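Local coordinates for protein putative Nitroreductase (Anabaena variabilis ATCC 29413, PDB 3EO7) that binds flavin mononucleotide and is probably an oxidoreductase of the nitroreductase family, at residues P236-D239 / Q244-I247; E381-V386 / L493-D498. All blocks are in the same frame, centred on the assembly; numbering follows the deposited sequence. Where two conformers were deposited one is given.

Contact 1 (P236-D239 / Q244-I247); sequences PLAD and QQNI
Gln245 lays its extended side chain along the end of the strand, and the direct hydrogen bond runs from Asp239 N to Gln245 OE1 at 2.9 Å. At the hydrogen this bond is practically straight (178°), yet the N-H approaches OE1 from above the amide plane, 63° out of it, not along a lone pair. Extension beyond CG (chi2 -173°) lets OE1 span to Asp239 N. The tight part is made by two CB atoms and two carbonyl oxygens: Ala238 CB sits 3.3 Å from Gln245 O, and Gln245 CB is 3.4 Å from Asp239 O. Here strand 229-239 runs out; it lies between strands 162-169 and 205-207 in a seven-stranded antiparallel sheet. After four residues the chain doubles back on the strand end as a short 3-10 segment; an inverse gamma turn centred on Asn246 follows, and Ile247 beyond it packs on helix 155-159. The looser side is bridged by water. One water donates to both Leu237 O and Gln245 OE1, at 2.6 Å from each, giving OE1 a second bond. Another donates to Asp239 OD2 at 2.7 Å and accepts a longer bond, 3.3 Å, from Gln245 NE2, which also binds Asp242. A leucine at Gln245 would probably leave the Asp239 N-H without its acceptor and both waters without one of their protein partners. Asp239 OD1 makes a salt bridge with Arg73 and accepts a bond from Leu241 N.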
loop_
_atom_site.group_PDB
_atom_site.type_symbol
_atom_site.label_atom_id
_atom_site.label_comp_id
_atom_site.label_asym_id
_atom_site.label_seq_id
_atom_site.Cartn_x
_atom_site.Cartn_y
_atom_site.Cartn_z
ATOM N N PRO A 236 9.908 6.636 -10.584
ATOM C CA PRO A 236 11.105 7.455 -10.649
ATOM C C PRO A 236 11.317 8.190 -9.335
ATOM O O PRO A 236 10.349 8.654 -8.704
ATOM C CB PRO A 236 10.801 8.475 -11.768
ATOM C CG PRO A 236 9.752 7.862 -12.559
ATOM C CD PRO A 236 8.977 6.936 -11.684
ATOM N N LEU A 237 12.580 8.275 -8.922
ATOM C CA LEU A 237 12.961 8.941 -7.698
ATOM C C LEU A 237 13.618 10.279 -8.014
ATOM O O LEU A 237 14.748 10.313 -8.512
ATOM C CB LEU A 237 13.919 8.070 -6.901
ATOM C CG LEU A 237 13.353 6.754 -6.387
ATOM C CD1 LEU A 237 14.457 6.024 -5.588
ATOM C CD2 LEU A 237 12.085 6.938 -5.563
ATOM N N ALA A 238 12.907 11.366 -7.714
ATOM C CA ALA A 238 13.399 12.726 -7.971
ATOM C C ALA A 238 14.193 13.230 -6.786
ATOM O O ALA A 238 13.652 13.277 -5.671
ATOM C CB ALA A 238 12.221 13.668 -8.222
ATOM N N ASP A 239 15.419 13.663 -7.054
ATOM C CA ASP A 239 16.313 14.176 -6.041
ATOM C C ASP A 239 15.982 15.648 -5.797
ATOM O O ASP A 239 16.316 16.512 -6.609
ATOM C CB ASP A 239 17.740 14.035 -6.526
ATOM C CG ASP A 239 18.754 14.473 -5.496
ATOM O OD1 ASP A 239 18.376 15.104 -4.489
ATOM O OD2 ASP A 239 19.951 14.205 -5.731
ATOM N N GLN A 244 16.510 20.925 -10.660
ATOM C CA GLN A 244 15.893 20.413 -11.895
ATOM C C GLN A 244 14.983 19.182 -11.726
ATOM O O GLN A 244 14.216 18.841 -12.631
ATOM C CB GLN A 244 16.989 20.130 -12.912
ATOM C CG GLN A 244 17.701 21.414 -13.307
ATOM C CD GLN A 244 16.769 22.317 -14.077
ATOM O OE1 GLN A 244 16.223 21.893 -15.089
ATOM N NE2 GLN A 244 16.575 23.556 -13.619
ATOM N N GLN A 245 15.040 18.556 -10.566
ATOM C CA GLN A 245 14.201 17.408 -10.275
ATOM C C GLN A 245 12.985 17.754 -9.388
ATOM O O GLN A 245 12.245 16.874 -8.986
ATOM C CB GLN A 245 15.070 16.275 -9.717
ATOM C CG GLN A 245 16.125 15.787 -10.704
ATOM C CD GLN A 245 16.875 14.562 -10.208
ATOM O OE1 GLN A 245 16.266 13.566 -9.789
ATOM N NE2 GLN A 245 18.208 14.628 -10.256
ATOM N N ASN A 246 12.772 19.036 -9.081
ATOM C CA ASN A 246 11.584 19.463 -8.322
ATOM C C ASN A 246 10.478 19.736 -9.348
ATOM O O ASN A 246 10.034 20.868 -9.550
ATOM C CB ASN A 246 11.838 20.694 -7.441
ATOM C CG ASN A 246 10.628 21.051 -6.554
ATOM O OD1 ASN A 246 9.733 20.231 -6.323
ATOM N ND2 ASN A 246 10.603 22.295 -6.063
ATOM N N ILE A 247 10.030 18.654 -9.963
ATOM C CA ILE A 247 9.056 18.697 -11.053
ATOM C C ILE A 247 7.656 18.491 -10.570
ATOM O O ILE A 247 7.407 17.947 -9.490
ATOM C CB ILE A 247 9.379 17.643 -12.141
ATOM C CG1 ILE A 247 9.311 16.225 -11.585
ATOM C CG2 ILE A 247 10.763 17.929 -12.770
ATOM C CD1 ILE A 247 9.459 15.139 -12.623
HETATM O O HOH W 1 16.884 11.015 -9.910
HETATM O O HOH W 2 20.452 13.373 -8.203
#

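Contact 2 (E381-V386 / L493-D498); sequences ETFIAV and LGIPND. With PGR (R-1,2-propanediol), chain R.
Phe383 and Ile495 stand with CA atoms 7.4 Å apart, and Ala385 and Leu493 keep nearly the same spacing, 7.3 Å, a separation that lets side chains, not backbone hydrogen bonds, fill the interval. From the strand, Phe383 and Ala385 both point toward the loop while Ile384 between them points away, the alternation of an extended chain. Ile495 lies across the phenyl group: its CG2 methyl is over one ring face, 4.0 Å from the Phe383 centroid and 18° off the normal, a CH-pi contact, while CG1 lies over the ring atom CG of Phe383, at 3.9 Å, and CD1 continues toward Phe383 CB. This split follows from Ile495 chi1 of -60°, which places CG1 beside the backbone N and CG2 beside the carbonyl carbon. Helix 486-493 ends here, and Gly494, at a positive phi where a CB would collide with the carbonyl O of Leu493, turns the chain toward strand 500-508. That strand joins strand 381-390 in one mixed sheet through strand 433-439, within the second nitroreductase-family region. Asn490 ND2 of the helix binds Ile495 O. The helix exit and its loop lie against strand 381-390, as two further contacts show: at the far end of the ring Pro496 CD comes within 3.6 Å of Phe383 CZ, and toward the helix Leu493 CD2 meets Ala385 CB at 4.1 Å.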
loop_
_atom_site.group_PDB
_atom_site.type_symbol
_atom_site.label_atom_id
_atom_site.label_comp_id
_atom_site.label_asym_id
_atom_site.label_seq_id
_atom_site.Cartn_x
_atom_site.Cartn_y
_atom_site.Cartn_z
ATOM N N GLU A 381 -13.646 5.796 -0.597
ATOM C CA GLU A 381 -14.388 6.423 0.473
ATOM C C GLU A 381 -13.952 5.798 1.798
ATOM O O GLU A 381 -13.457 4.662 1.855
ATOM C CB GLU A 381 -15.873 6.260 0.233
ATOM C CG GLU A 381 -16.391 6.944 -1.035
ATOM C CD GLU A 381 -16.138 8.421 -1.062
ATOM O OE1 GLU A 381 -16.238 9.082 0.002
ATOM O OE2 GLU A 381 -15.846 8.951 -2.158
ATOM N N THR A 382 -14.176 6.553 2.881
ATOM C CA THR A 382 -13.762 6.134 4.196
ATOM C C THR A 382 -14.953 6.172 5.151
ATOM O O THR A 382 -15.647 7.189 5.236
ATOM C CB THR A 382 -12.621 7.028 4.731
ATOM O OG1 THR A 382 -11.504 6.988 3.818
ATOM C CG2 THR A 382 -12.235 6.596 6.188
ATOM N N PHE A 383 -15.209 5.047 5.814
ATOM C CA PHE A 383 -16.250 4.929 6.864
ATOM C C PHE A 383 -15.575 4.430 8.110
ATOM O O PHE A 383 -14.652 3.607 8.033
ATOM C CB PHE A 383 -17.389 3.985 6.465
ATOM C CG PHE A 383 -18.168 4.480 5.276
ATOM C CD1 PHE A 383 -17.679 4.302 3.976
ATOM C CD2 PHE A 383 -19.360 5.186 5.458
ATOM C CE1 PHE A 383 -18.396 4.796 2.869
ATOM C CE2 PHE A 383 -20.072 5.672 4.345
ATOM C CZ PHE A 383 -19.562 5.474 3.060
ATOM N N ILE A 384 -16.005 4.943 9.258
ATOM C CA ILE A 384 -15.388 4.561 10.504
ATOM C C ILE A 384 -16.406 4.019 11.482
ATOM O O ILE A 384 -17.385 4.699 11.818
ATOM C CB ILE A 384 -14.634 5.761 11.166
ATOM C CG1 ILE A 384 -13.752 6.465 10.112
ATOM C CG2 ILE A 384 -13.831 5.295 12.363
ATOM C CD1 ILE A 384 -12.803 7.548 10.675
ATOM N N ALA A 385 -16.190 2.791 11.928
ATOM C CA ALA A 385 -16.988 2.240 13.016
ATOM C C ALA A 385 -16.274 2.637 14.308
ATOM O O ALA A 385 -15.117 2.264 14.542
ATOM C CB ALA A 385 -17.124 0.714 12.911
ATOM N N VAL A 386 -16.967 3.383 15.160
ATOM C CA VAL A 386 -16.415 3.848 16.424
ATOM C C VAL A 386 -17.069 3.089 17.564
ATOM O O VAL A 386 -18.296 3.114 17.695
ATOM C CB VAL A 386 -16.674 5.377 16.576
ATOM C CG1 VAL A 386 -16.308 5.878 17.950
ATOM C CG2 VAL A 386 -15.946 6.170 15.422
ATOM N N LEU A 493 -23.197 -1.773 9.077
ATOM C CA LEU A 493 -22.696 -0.429 9.316
ATOM C C LEU A 493 -23.422 0.701 8.607
ATOM O O LEU A 493 -23.192 1.857 8.886
ATOM C CB LEU A 493 -21.185 -0.429 8.989
ATOM C CG LEU A 493 -20.315 -1.331 9.891
ATOM C CD1 LEU A 493 -18.839 -1.173 9.502
ATOM C CD2 LEU A 493 -20.473 -1.026 11.431
ATOM N N GLY A 494 -24.279 0.378 7.651
ATOM C CA GLY A 494 -24.989 1.415 6.891
ATOM C C GLY A 494 -24.186 1.995 5.742
ATOM O O GLY A 494 -24.468 3.087 5.207
ATOM N N ILE A 495 -23.147 1.296 5.348
ATOM C CA ILE A 495 -22.364 1.755 4.213
ATOM C C ILE A 495 -23.200 1.561 2.953
ATOM O O ILE A 495 -23.774 0.475 2.754
ATOM C CB ILE A 495 -21.022 0.973 4.111
ATOM C CG1 ILE A 495 -20.178 1.162 5.380
ATOM C CG2 ILE A 495 -20.257 1.414 2.855
ATOM C CD1 ILE A 495 -18.816 0.421 5.351
ATOM N N PRO A 496 -23.340 2.614 2.122
ATOM C CA PRO A 496 -24.120 2.531 0.894
ATOM C C PRO A 496 -23.801 1.261 0.104
ATOM O O PRO A 496 -22.628 0.877 -0.044
ATOM C CB PRO A 496 -23.740 3.810 0.145
ATOM C CG PRO A 496 -23.429 4.803 1.264
ATOM C CD PRO A 496 -22.778 3.965 2.334
ATOM N N ASN A 497 -24.856 0.640 -0.420
ATOM C CA ASN A 497 -24.748 -0.623 -1.157
ATOM C C ASN A 497 -23.718 -0.629 -2.282
ATOM O O ASN A 497 -23.059 -1.638 -2.519
ATOM C CB ASN A 497 -26.113 -0.986 -1.767
ATOM C CG ASN A 497 -26.118 -2.361 -2.403
ATOM O OD1 ASN A 497 -25.781 -3.350 -1.757
ATOM N ND2 ASN A 497 -26.530 -2.434 -3.668
ATOM N N ASP A 498 -23.571 0.500 -2.963
ATOM C CA ASP A 498 -22.672 0.589 -4.112
ATOM C C ASP A 498 -21.199 0.595 -3.724
ATOM O O ASP A 498 -20.354 0.483 -4.595
ATOM C CB ASP A 498 -22.946 1.836 -4.941
ATOM C CG ASP A 498 -24.215 1.703 -5.762
ATOM O OD1 ASP A 498 -24.736 0.572 -5.923
ATOM O OD2 ASP A 498 -24.679 2.749 -6.201
HETATM C C1 PGR R . -22.007 -5.268 -0.960
HETATM C C2 PGR R . -23.483 -5.041 -0.611
HETATM C C3 PGR R . -24.388 -5.914 -1.473
HETATM O O1 PGR R . -21.468 -4.096 -1.606
HETATM O O2 PGR R . -23.787 -5.353 0.764
#

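The two contacts lie on opposite sides of the chain's centre, their own centres 38 Å apart; they do not touch, and they use different strands and loops. Each sets a non-strand segment against a strand: a 3-10 turn at a strand end of the seven-stranded antiparallel sheet in contact 1, a helix end with its loop along a strand of the mixed sheet in contact 2. Both are buried, but contact 1 has a partly exposed, watered edge at Asp239, whereas in contact 2 only Pro496 among the touching residues is partly exposed. Contact 1 is mainly polar; contact 2 has no hydrogen bond between its segments and relies on apolar packing. Neither adjoins the annotated flavin-binding residues.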